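Local coordinates for 39 kDa initiator binding protein (Trichomonas vaginalis, PDB 1PP7) that binds the initiator element of core promoters through this N-terminal winged-helix domain, and so probably helps to direct transcription initiation in this early-branching eukaryote, at residues Ser32-Pro35 / Arg36-Met40; Phe65-Lys69 / Lys70-Leu74; Ile78-Asn81 / Thr82-Asn86. One frame throughout, in Å; residues are numbered along the deposited sequence.

All three contacts are local: each runs along the first turns of a helix, closes no long loop, and follows its predecessor without nesting or crossing. Interaction 1 starts helix 34-45, interaction 2 leads strand 65-67 into helix 69-76, and interaction 3 starts helix 80-89. Side-chain packing and one backbone pair join them. Leu38 CD1 of interaction 1 packs 3.7 Å from Phe65 CZ of interaction 2, while Phe34 CZ lies 3.6 Å from Leu83 CD2 of interaction 3. A probable hydrogen bond joins Ala73 O to Ile78 N across the turn between the last two helices. Each contact reaches a DNA phosphate, interactions 1 and 3 on chain A and Lys69 of interaction 2, weakly, on chain B.

Interaction 1. Residues Ser32-Pro35 / Arg36-Met40; sequences SRFP and RKLHM. With ZN (zinc ion), chain I; nucleotides of chain A.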
# COMPACT_ATOMS: atom_id res chain seq x y z
N SER C 32 -6.88 -8.95 7.34
CA SER C 32 -7.63 -7.74 7.46
C SER C 32 -6.69 -6.61 7.95
O SER C 32 -7.10 -5.44 7.92
CB SER C 32 -8.83 -7.95 8.42
OG SER C 32 -8.45 -7.85 9.80
N ARG C 33 -5.46 -6.93 8.37
CA ARG C 33 -4.55 -5.87 8.84
C ARG C 33 -3.81 -5.06 7.75
O ARG C 33 -3.58 -5.52 6.63
CB ARG C 33 -3.59 -6.44 9.87
CG ARG C 33 -4.37 -6.89 11.05
CD ARG C 33 -3.56 -7.40 12.14
NE ARG C 33 -2.80 -6.31 12.71
CZ ARG C 33 -2.18 -6.38 13.89
NH1 ARG C 33 -2.25 -7.50 14.61
NH2 ARG C 33 -1.54 -5.32 14.36
N PHE C 34 -3.47 -3.82 8.10
CA PHE C 34 -2.80 -2.88 7.17
C PHE C 34 -1.57 -3.41 6.39
O PHE C 34 -1.47 -3.23 5.19
CB PHE C 34 -2.44 -1.59 7.96
CG PHE C 34 -1.70 -0.59 7.14
CD1 PHE C 34 -0.30 -0.57 7.14
CD2 PHE C 34 -2.39 0.28 6.32
CE1 PHE C 34 0.40 0.32 6.33
CE2 PHE C 34 -1.68 1.17 5.50
CZ PHE C 34 -0.26 1.17 5.52
N PRO C 35 -0.63 -4.10 7.08
CA PRO C 35 0.55 -4.65 6.40
C PRO C 35 0.17 -5.53 5.23
O PRO C 35 0.72 -5.33 4.13
CB PRO C 35 1.25 -5.48 7.49
CG PRO C 35 0.83 -4.82 8.74
CD PRO C 35 -0.64 -4.49 8.51
N ARG C 36 -0.78 -6.48 5.45
CA ARG C 36 -1.17 -7.40 4.40
C ARG C 36 -2.05 -6.74 3.37
O ARG C 36 -2.12 -7.20 2.22
CB ARG C 36 -1.84 -8.64 4.95
CG ARG C 36 -0.88 -9.53 5.69
CD ARG C 36 -1.49 -10.88 5.81
NE ARG C 36 -0.78 -11.78 6.71
CZ ARG C 36 -1.20 -13.02 6.88
NH1 ARG C 36 -2.31 -13.40 6.21
NH2 ARG C 36 -0.52 -13.89 7.65
N LYS C 37 -2.73 -5.67 3.76
CA LYS C 37 -3.47 -4.92 2.76
C LYS C 37 -2.40 -4.22 1.88
O LYS C 37 -2.48 -4.28 0.65
CB LYS C 37 -4.40 -3.89 3.40
CG LYS C 37 -5.52 -4.58 4.17
CD LYS C 37 -6.24 -3.63 5.09
CE LYS C 37 -7.71 -3.96 5.13
NZ LYS C 37 -8.46 -3.28 6.27
N LEU C 38 -1.39 -3.60 2.49
CA LEU C 38 -0.36 -2.94 1.68
C LEU C 38 0.26 -3.98 0.80
O LEU C 38 0.45 -3.75 -0.40
CB LEU C 38 0.76 -2.33 2.52
CG LEU C 38 1.03 -0.84 2.34
CD1 LEU C 38 2.39 -0.47 2.92
CD2 LEU C 38 0.90 -0.47 0.85
N HIS C 39 0.54 -5.14 1.39
CA HIS C 39 1.21 -6.20 0.68
C HIS C 39 0.41 -6.76 -0.46
O HIS C 39 0.96 -6.98 -1.56
CB HIS C 39 1.67 -7.32 1.65
CG HIS C 39 2.86 -8.09 1.15
ND1 HIS C 39 2.74 -9.25 0.41
CD2 HIS C 39 4.18 -7.78 1.17
CE1 HIS C 39 3.94 -9.62 -0.01
NE2 HIS C 39 4.83 -8.75 0.43
N MET C 40 -0.88 -7.00 -0.25
CA MET C 40 -1.67 -7.51 -1.38
C MET C 40 -1.75 -6.47 -2.47
O MET C 40 -1.84 -6.81 -3.61
CB MET C 40 -3.10 -7.82 -0.99
CG MET C 40 -3.19 -8.91 0.01
SD MET C 40 -4.92 -9.17 0.52
CE MET C 40 -4.90 -8.78 2.36
ZN ZN I . 1.26 -10.68 0.38
P DC A 6 -3.95 -2.77 12.04
OP1 DC A 6 -4.40 -2.75 10.60
OP2 DC A 6 -2.82 -3.66 12.48
O5' DC A 6 -3.67 -1.26 12.53
C5' DC A 6 -4.21 -0.11 11.85
C4' DC A 6 -5.70 0.01 12.07
O4' DC A 6 -5.97 0.12 13.48
C3' DC A 6 -6.39 1.23 11.43
O3' DC A 6 -7.46 0.85 10.59
C2' DC A 6 -6.95 2.04 12.58
C1' DC A 6 -7.04 1.03 13.70
N1 DC A 6 -6.86 1.60 15.04
C2 DC A 6 -7.87 2.39 15.59
O2 DC A 6 -8.87 2.64 14.91
N3 DC A 6 -7.73 2.86 16.84
C4 DC A 6 -6.61 2.59 17.53
N4 DC A 6 -6.53 3.08 18.76
C5 DC A 6 -5.55 1.82 16.99
C6 DC A 6 -5.71 1.35 15.75
P DA A 5 -4.46 -6.48 17.63
OP1 DA A 5 -4.23 -7.86 17.17
OP2 DA A 5 -3.43 -5.77 18.45
O5' DA A 5 -4.76 -5.59 16.36
C5' DA A 5 -5.89 -5.87 15.53
C4' DA A 5 -6.20 -4.65 14.70
O4' DA A 5 -6.97 -3.73 15.49
C3' DA A 5 -4.97 -3.86 14.24
O3' DA A 5 -5.20 -3.29 12.93
C2' DA A 5 -4.88 -2.76 15.28
C1' DA A 5 -6.35 -2.48 15.48
N9 DA A 5 -6.75 -1.78 16.70
C8 DA A 5 -6.02 -1.52 17.84
N7 DA A 5 -6.64 -0.78 18.73
C5 DA A 5 -7.88 -0.54 18.15
C6 DA A 5 -8.99 0.23 18.57
N6 DA A 5 -9.03 0.84 19.78
N1 DA A 5 -10.05 0.33 17.73
C2 DA A 5 -10.00 -0.33 16.54
N3 DA A 5 -9.02 -1.12 16.05
C4 DA A 5 -7.98 -1.17 16.91
O HOH W 1 0.25 -10.89 -1.69
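Phe34 has CG anti to its own backbone N (chi1 177°), which sends the ring along the helix surface beside Leu38, both side chains pointing the same way; Phe34 CZ lies 4.0 Å from Leu38 CG. Lys37 turns the other way: with CG beside the backbone N (chi1 -67°), the nearly extended chain, slightly kinked at chi3, runs back past the N-cap so that NZ donates to Ser32 O at 3.0 Å. The same ammonium bonds to Arg24 O, so two carbonyls grip this buried charge. The regular helix begins with Arg33 as N-cap residue, whose carbonyl O accepts a hydrogen bond from Lys37 N at 3.0 Å; Phe34 O and Pro35 O in turn accept hydrogen bonds from Leu38 N and His39 N.

The helix start faces the DNA backbone of chain A. Phe34 N points almost straight at OP1 of DC6 (2.9 Å, 167°), a phosphate bound at a helix N terminus, where the helix dipole would probably favour its charge. The other oxygen, OP2, lies near the plane of the Arg33 guanidinium at its edge and takes two bent bonds, from NE at 2.7 Å and NH2 at 2.8 Å, while O5' of DA5 sits over one face of the group. Main chain and side chain thus both bind the DC6 phosphate.

One turn on, His39 ND1 coordinates zinc at 2.1 Å, with a water also bound to the metal. The far side of this imidazole is fixed by NE2 bonding to Thr111 O and by an edge-to-face contact with Phe110, which tie helix 34-45 to strand 110-111. On the Phe34 side, the helix packs against Met76 of helix 69-76 and Leu87 of helix 80-89.

Interaction 2. Residues Phe65-Lys69 / Lys70-Leu74; sequences FKMKK and KNVAL. With nucleotides of chain B.
Lys68 O takes two donors from the first turn of the following helix: Val72 N at 3.0 Å in a nearly straight bond (168°), and Asn71 N, also at 3.0 Å but in a weak, bent bond. Lys68 is the N-cap residue, and its carbonyl opens the i to i+4 series of helix 69-76 with Val72 N. The carbonyl of Lys69 is satisfied in the same series, by Ala73 N at 2.7 Å. On the strand side, Met67 and Lys68 keep backbone bonds to Thr103 and Gly56. This is the passage from strand 65-67 of the small antiparallel sheet into the first helix of the helix-turn-helix, as in winged-helix domains.

At the junction Met67 crosses Val72 at about a right angle, with Val72 CG2 4.1 Å from both CB and SD of Met67. The same methyl lies 3.3 Å from Lys68 O. Lys69, bent at chi3 (-80°), brings NZ to a phosphate of the second DNA strand; the bond from NZ to OP2 of DA3 of chain B is 3.0 Å long and weak. NZ also lies against Asn84 OD1 of helix 80-89, a probable hydrogen bond modelled shorter than is reasonable. Asn71 ND2 gives weak hydrogen bonds to Glu54 O and Ile55 O.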
# COMPACT_ATOMS: atom_id res chain seq x y z
N PHE C 65 10.12 -0.29 -1.34
CA PHE C 65 9.05 0.11 -2.25
C PHE C 65 8.93 1.61 -2.15
O PHE C 65 9.41 2.24 -1.21
CB PHE C 65 7.68 -0.57 -1.91
CG PHE C 65 7.12 -0.25 -0.53
CD1 PHE C 65 7.51 -1.02 0.60
CD2 PHE C 65 6.12 0.71 -0.37
CE1 PHE C 65 6.91 -0.84 1.85
CE2 PHE C 65 5.50 0.91 0.88
CZ PHE C 65 5.89 0.13 1.99
N LYS C 66 8.29 2.20 -3.15
CA LYS C 66 8.09 3.61 -3.16
C LYS C 66 6.62 3.74 -3.34
O LYS C 66 5.99 2.82 -3.87
CB LYS C 66 8.82 4.28 -4.31
CG LYS C 66 8.53 3.68 -5.71
CD LYS C 66 9.06 4.69 -6.75
CE LYS C 66 9.47 4.03 -8.09
NZ LYS C 66 9.72 5.06 -9.21
N MET C 67 6.07 4.88 -2.94
CA MET C 67 4.65 5.08 -3.08
C MET C 67 4.34 6.55 -3.05
O MET C 67 5.20 7.36 -2.69
CB MET C 67 3.88 4.36 -1.94
CG MET C 67 3.88 5.07 -0.57
SD MET C 67 2.81 4.16 0.67
CE MET C 67 3.96 3.62 1.82
N LYS C 68 3.12 6.89 -3.48
CA LYS C 68 2.61 8.24 -3.41
C LYS C 68 1.52 8.08 -2.30
O LYS C 68 0.42 7.59 -2.56
CB LYS C 68 2.01 8.64 -4.75
CG LYS C 68 3.06 8.95 -5.81
CD LYS C 68 2.47 9.82 -6.91
CE LYS C 68 3.55 10.16 -7.96
NZ LYS C 68 3.23 11.27 -8.94
N LYS C 69 1.83 8.46 -1.07
CA LYS C 69 0.85 8.26 0.00
C LYS C 69 -0.51 8.87 -0.30
O LYS C 69 -1.55 8.27 -0.01
CB LYS C 69 1.38 8.78 1.33
CG LYS C 69 2.62 8.05 1.71
CD LYS C 69 3.04 8.34 3.09
CE LYS C 69 3.79 9.66 3.16
NZ LYS C 69 3.83 10.11 4.58
N LYS C 70 -0.50 10.05 -0.90
CA LYS C 70 -1.74 10.71 -1.23
C LYS C 70 -2.70 9.75 -2.00
O LYS C 70 -3.87 9.66 -1.64
CB LYS C 70 -1.41 11.97 -2.04
CG LYS C 70 -2.54 12.97 -2.13
CD LYS C 70 -1.99 14.39 -2.12
CE LYS C 70 -3.10 15.42 -2.30
NZ LYS C 70 -2.58 16.85 -2.34
N ASN C 71 -2.20 9.00 -3.00
CA ASN C 71 -3.01 8.07 -3.80
C ASN C 71 -3.30 6.77 -3.07
O ASN C 71 -4.38 6.18 -3.18
CB ASN C 71 -2.31 7.76 -5.12
CG ASN C 71 -2.38 8.95 -6.13
OD1 ASN C 71 -2.77 10.07 -5.79
ND2 ASN C 71 -1.97 8.69 -7.38
N VAL C 72 -2.32 6.29 -2.33
CA VAL C 72 -2.46 5.07 -1.58
C VAL C 72 -3.50 5.23 -0.47
O VAL C 72 -4.27 4.31 -0.20
CB VAL C 72 -1.14 4.69 -1.00
CG1 VAL C 72 -1.32 3.55 0.01
CG2 VAL C 72 -0.20 4.34 -2.14
N ALA C 73 -3.53 6.40 0.17
CA ALA C 73 -4.52 6.59 1.20
C ALA C 73 -5.86 6.52 0.48
O ALA C 73 -6.76 5.91 1.00
CB ALA C 73 -4.34 7.91 1.87
N LEU C 74 -6.00 7.10 -0.71
CA LEU C 74 -7.30 7.06 -1.40
C LEU C 74 -7.81 5.68 -1.71
O LEU C 74 -8.86 5.28 -1.20
CB LEU C 74 -7.30 7.84 -2.73
CG LEU C 74 -7.21 9.35 -2.59
CD1 LEU C 74 -6.98 10.01 -3.95
CD2 LEU C 74 -8.47 9.84 -1.99
P DA B 3 6.09 13.14 3.91
OP1 DA B 3 7.42 12.50 3.65
OP2 DA B 3 4.85 12.60 3.29
O5' DA B 3 5.84 13.15 5.47
C5' DA B 3 6.94 13.28 6.36
C4' DA B 3 6.42 13.35 7.78
O4' DA B 3 5.60 14.53 7.98
C3' DA B 3 5.58 12.17 8.27
O3' DA B 3 5.98 12.03 9.61
C2' DA B 3 4.17 12.74 8.28
C1' DA B 3 4.49 14.14 8.76
N9 DA B 3 3.43 15.15 8.64
C8 DA B 3 2.47 15.32 7.66
N7 DA B 3 1.63 16.32 7.90
C5 DA B 3 2.07 16.83 9.11
C6 DA B 3 1.58 17.89 9.93
N6 DA B 3 0.52 18.64 9.61
N1 DA B 3 2.24 18.13 11.09
C2 DA B 3 3.31 17.37 11.41
N3 DA B 3 3.86 16.35 10.72
C4 DA B 3 3.18 16.13 9.57

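Interaction 3. Residues Ile78-Asn81 / Thr82-Asn86; sequences IKLN and TLNVN. With nucleotides of chain A.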
# COMPACT_ATOMS: atom_id res chain seq x y z
N ILE C 78 -8.59 5.70 3.47
CA ILE C 78 -8.22 6.30 4.76
C ILE C 78 -7.60 7.63 4.51
O ILE C 78 -7.00 7.87 3.47
CB ILE C 78 -7.25 5.36 5.58
CG1 ILE C 78 -5.91 5.19 4.83
CG2 ILE C 78 -7.96 3.98 5.85
CD1 ILE C 78 -4.98 4.09 5.35
N LYS C 79 -7.79 8.55 5.45
CA LYS C 79 -7.18 9.88 5.31
C LYS C 79 -5.64 9.78 5.22
O LYS C 79 -5.05 8.82 5.73
CB LYS C 79 -7.52 10.75 6.53
CG LYS C 79 -8.96 10.76 6.96
CD LYS C 79 -9.72 11.89 6.32
CE LYS C 79 -10.20 11.52 4.90
NZ LYS C 79 -11.43 10.64 4.89
N LEU C 80 -4.98 10.76 4.62
CA LEU C 80 -3.50 10.77 4.58
C LEU C 80 -2.90 10.55 5.96
O LEU C 80 -1.94 9.74 6.17
CB LEU C 80 -2.96 12.12 4.15
CG LEU C 80 -1.92 11.93 3.06
CD1 LEU C 80 -0.92 13.05 3.17
CD2 LEU C 80 -1.26 10.52 3.15
N ASN C 81 -3.44 11.32 6.90
CA ASN C 81 -3.01 11.26 8.26
C ASN C 81 -3.11 9.85 8.83
O ASN C 81 -2.20 9.38 9.49
CB ASN C 81 -3.75 12.29 9.13
CG ASN C 81 -3.50 12.08 10.61
OD1 ASN C 81 -4.28 11.40 11.30
ND2 ASN C 81 -2.39 12.61 11.10
N THR C 82 -4.17 9.12 8.56
CA THR C 82 -4.16 7.83 9.18
C THR C 82 -3.17 6.93 8.44
O THR C 82 -2.57 6.04 9.06
CB THR C 82 -5.62 7.31 9.34
OG1 THR C 82 -5.70 5.88 9.21
CG2 THR C 82 -6.50 8.00 8.39
N LEU C 83 -2.90 7.20 7.15
CA LEU C 83 -1.92 6.36 6.46
C LEU C 83 -0.59 6.50 7.22
O LEU C 83 0.04 5.47 7.55
CB LEU C 83 -1.70 6.79 5.03
CG LEU C 83 -1.43 5.73 3.96
CD1 LEU C 83 -0.69 6.41 2.85
CD2 LEU C 83 -0.65 4.55 4.45
N ASN C 84 -0.17 7.76 7.49
CA ASN C 84 1.09 8.04 8.19
C ASN C 84 1.07 7.40 9.55
O ASN C 84 2.05 6.80 9.97
CB ASN C 84 1.35 9.53 8.44
CG ASN C 84 1.44 10.38 7.15
OD1 ASN C 84 1.92 9.92 6.09
ND2 ASN C 84 1.01 11.66 7.25
N VAL C 85 -0.04 7.54 10.28
CA VAL C 85 -0.10 6.96 11.59
C VAL C 85 0.13 5.41 11.51
O VAL C 85 0.89 4.83 12.32
CB VAL C 85 -1.47 7.33 12.26
CG1 VAL C 85 -1.81 6.36 13.36
CG2 VAL C 85 -1.39 8.75 12.87
N ASN C 86 -0.51 4.74 10.54
CA ASN C 86 -0.34 3.31 10.36
C ASN C 86 1.12 2.91 9.99
O ASN C 86 1.63 1.86 10.48
CB ASN C 86 -1.29 2.77 9.28
CG ASN C 86 -2.76 2.72 9.73
OD1 ASN C 86 -3.09 2.85 10.94
ND2 ASN C 86 -3.64 2.54 8.77
P DT A 8 -10.28 7.67 8.51
OP1 DT A 8 -11.47 7.55 7.63
OP2 DT A 8 -8.94 7.69 7.90
O5' DT A 8 -10.38 8.91 9.47
C5' DT A 8 -11.45 8.91 10.40
C4' DT A 8 -11.39 10.12 11.28
O4' DT A 8 -10.59 9.78 12.41
C3' DT A 8 -10.77 11.36 10.66
O3' DT A 8 -11.68 12.44 10.78
C2' DT A 8 -9.55 11.62 11.52
C1' DT A 8 -9.82 10.88 12.78
N1 DT A 8 -8.62 10.35 13.49
C2 DT A 8 -8.50 10.61 14.85
O2 DT A 8 -9.35 11.16 15.49
N3 DT A 8 -7.35 10.15 15.44
C4 DT A 8 -6.36 9.40 14.83
O4 DT A 8 -5.41 9.00 15.51
C5 DT A 8 -6.57 9.14 13.40
C7 DT A 8 -5.56 8.32 12.66
C6 DT A 8 -7.67 9.64 12.82
P DT A 7 -7.81 1.77 9.33
OP1 DT A 7 -8.93 1.12 8.58
OP2 DT A 7 -6.54 2.16 8.64
O5' DT A 7 -8.37 3.09 9.99
C5' DT A 7 -9.74 3.14 10.37
C4' DT A 7 -10.10 4.52 10.87
O4' DT A 7 -9.68 4.69 12.25
C3' DT A 7 -9.49 5.67 10.07
O3' DT A 7 -10.55 6.52 9.62
C2' DT A 7 -8.61 6.38 11.08
C1' DT A 7 -9.24 6.00 12.41
N1 DT A 7 -8.35 6.04 13.58
C2 DT A 7 -8.83 6.67 14.70
O2 DT A 7 -9.94 7.19 14.72
N3 DT A 7 -7.97 6.69 15.79
C4 DT A 7 -6.68 6.14 15.84
O4 DT A 7 -6.00 6.22 16.89
C5 DT A 7 -6.24 5.49 14.59
C7 DT A 7 -4.88 4.85 14.54
C6 DT A 7 -7.09 5.48 13.55
P DC A 9 -11.48 13.78 9.88
OP1 DC A 9 -12.77 14.03 9.19
OP2 DC A 9 -10.22 13.73 9.07
O5' DC A 9 -11.29 14.85 11.05
C5' DC A 9 -11.99 14.69 12.29
C4' DC A 9 -11.37 15.57 13.36
O4' DC A 9 -10.34 14.86 14.08
C3' DC A 9 -10.75 16.88 12.86
O3' DC A 9 -11.10 17.97 13.74
C2' DC A 9 -9.25 16.59 12.91
C1' DC A 9 -9.14 15.63 14.09
N1 DC A 9 -7.99 14.69 14.04
C2 DC A 9 -7.25 14.45 15.22
O2 DC A 9 -7.57 15.02 16.26
N3 DC A 9 -6.19 13.60 15.19
C4 DC A 9 -5.87 12.98 14.06
N4 DC A 9 -4.82 12.17 14.08
C5 DC A 9 -6.62 13.18 12.84
C6 DC A 9 -7.65 14.05 12.88
O HOH W 2 -0.14 13.46 8.92
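Asn81 and Val85 are joined by a backbone bond, Val85 N to Asn81 O at 2.9 Å, in the first turns of helix 80-89, the recognition helix of this winged-helix domain, which lies against the bases of the initiator DNA. Asn81 reads the bases. Its CG is anti to the backbone N (chi1 169°), swinging the amide off the helix, where OD1 accepts a hydrogen bond from the exocyclic N4 of DC9 of chain A at 2.9 Å and 157°, while ND2 donates to a thymine O4. Val85 puts CG1 3.6 Å from the C7 methyl of DT7.

The exact place of the Thr82 methyl is doubtful, since it clashes with a phosphate oxygen of DT8, but Thr82 CB packs 3.5 Å from the thymine methyl C7 of that nucleotide. Ile78 extends CD1 to 4.0 Å from both Leu83 CA and Asn86 ND2; Asn86, approaching from the opposite direction, uses that ND2 to donate to OP2 of DT7 of chain A (2.9 Å). Asn84 turns OD1 to Lys69. A water accepts hydrogen bonds from two of the three asparagines here, Asn81 ND2 at 3.2 Å and Asn84 ND2 at 2.7 Å.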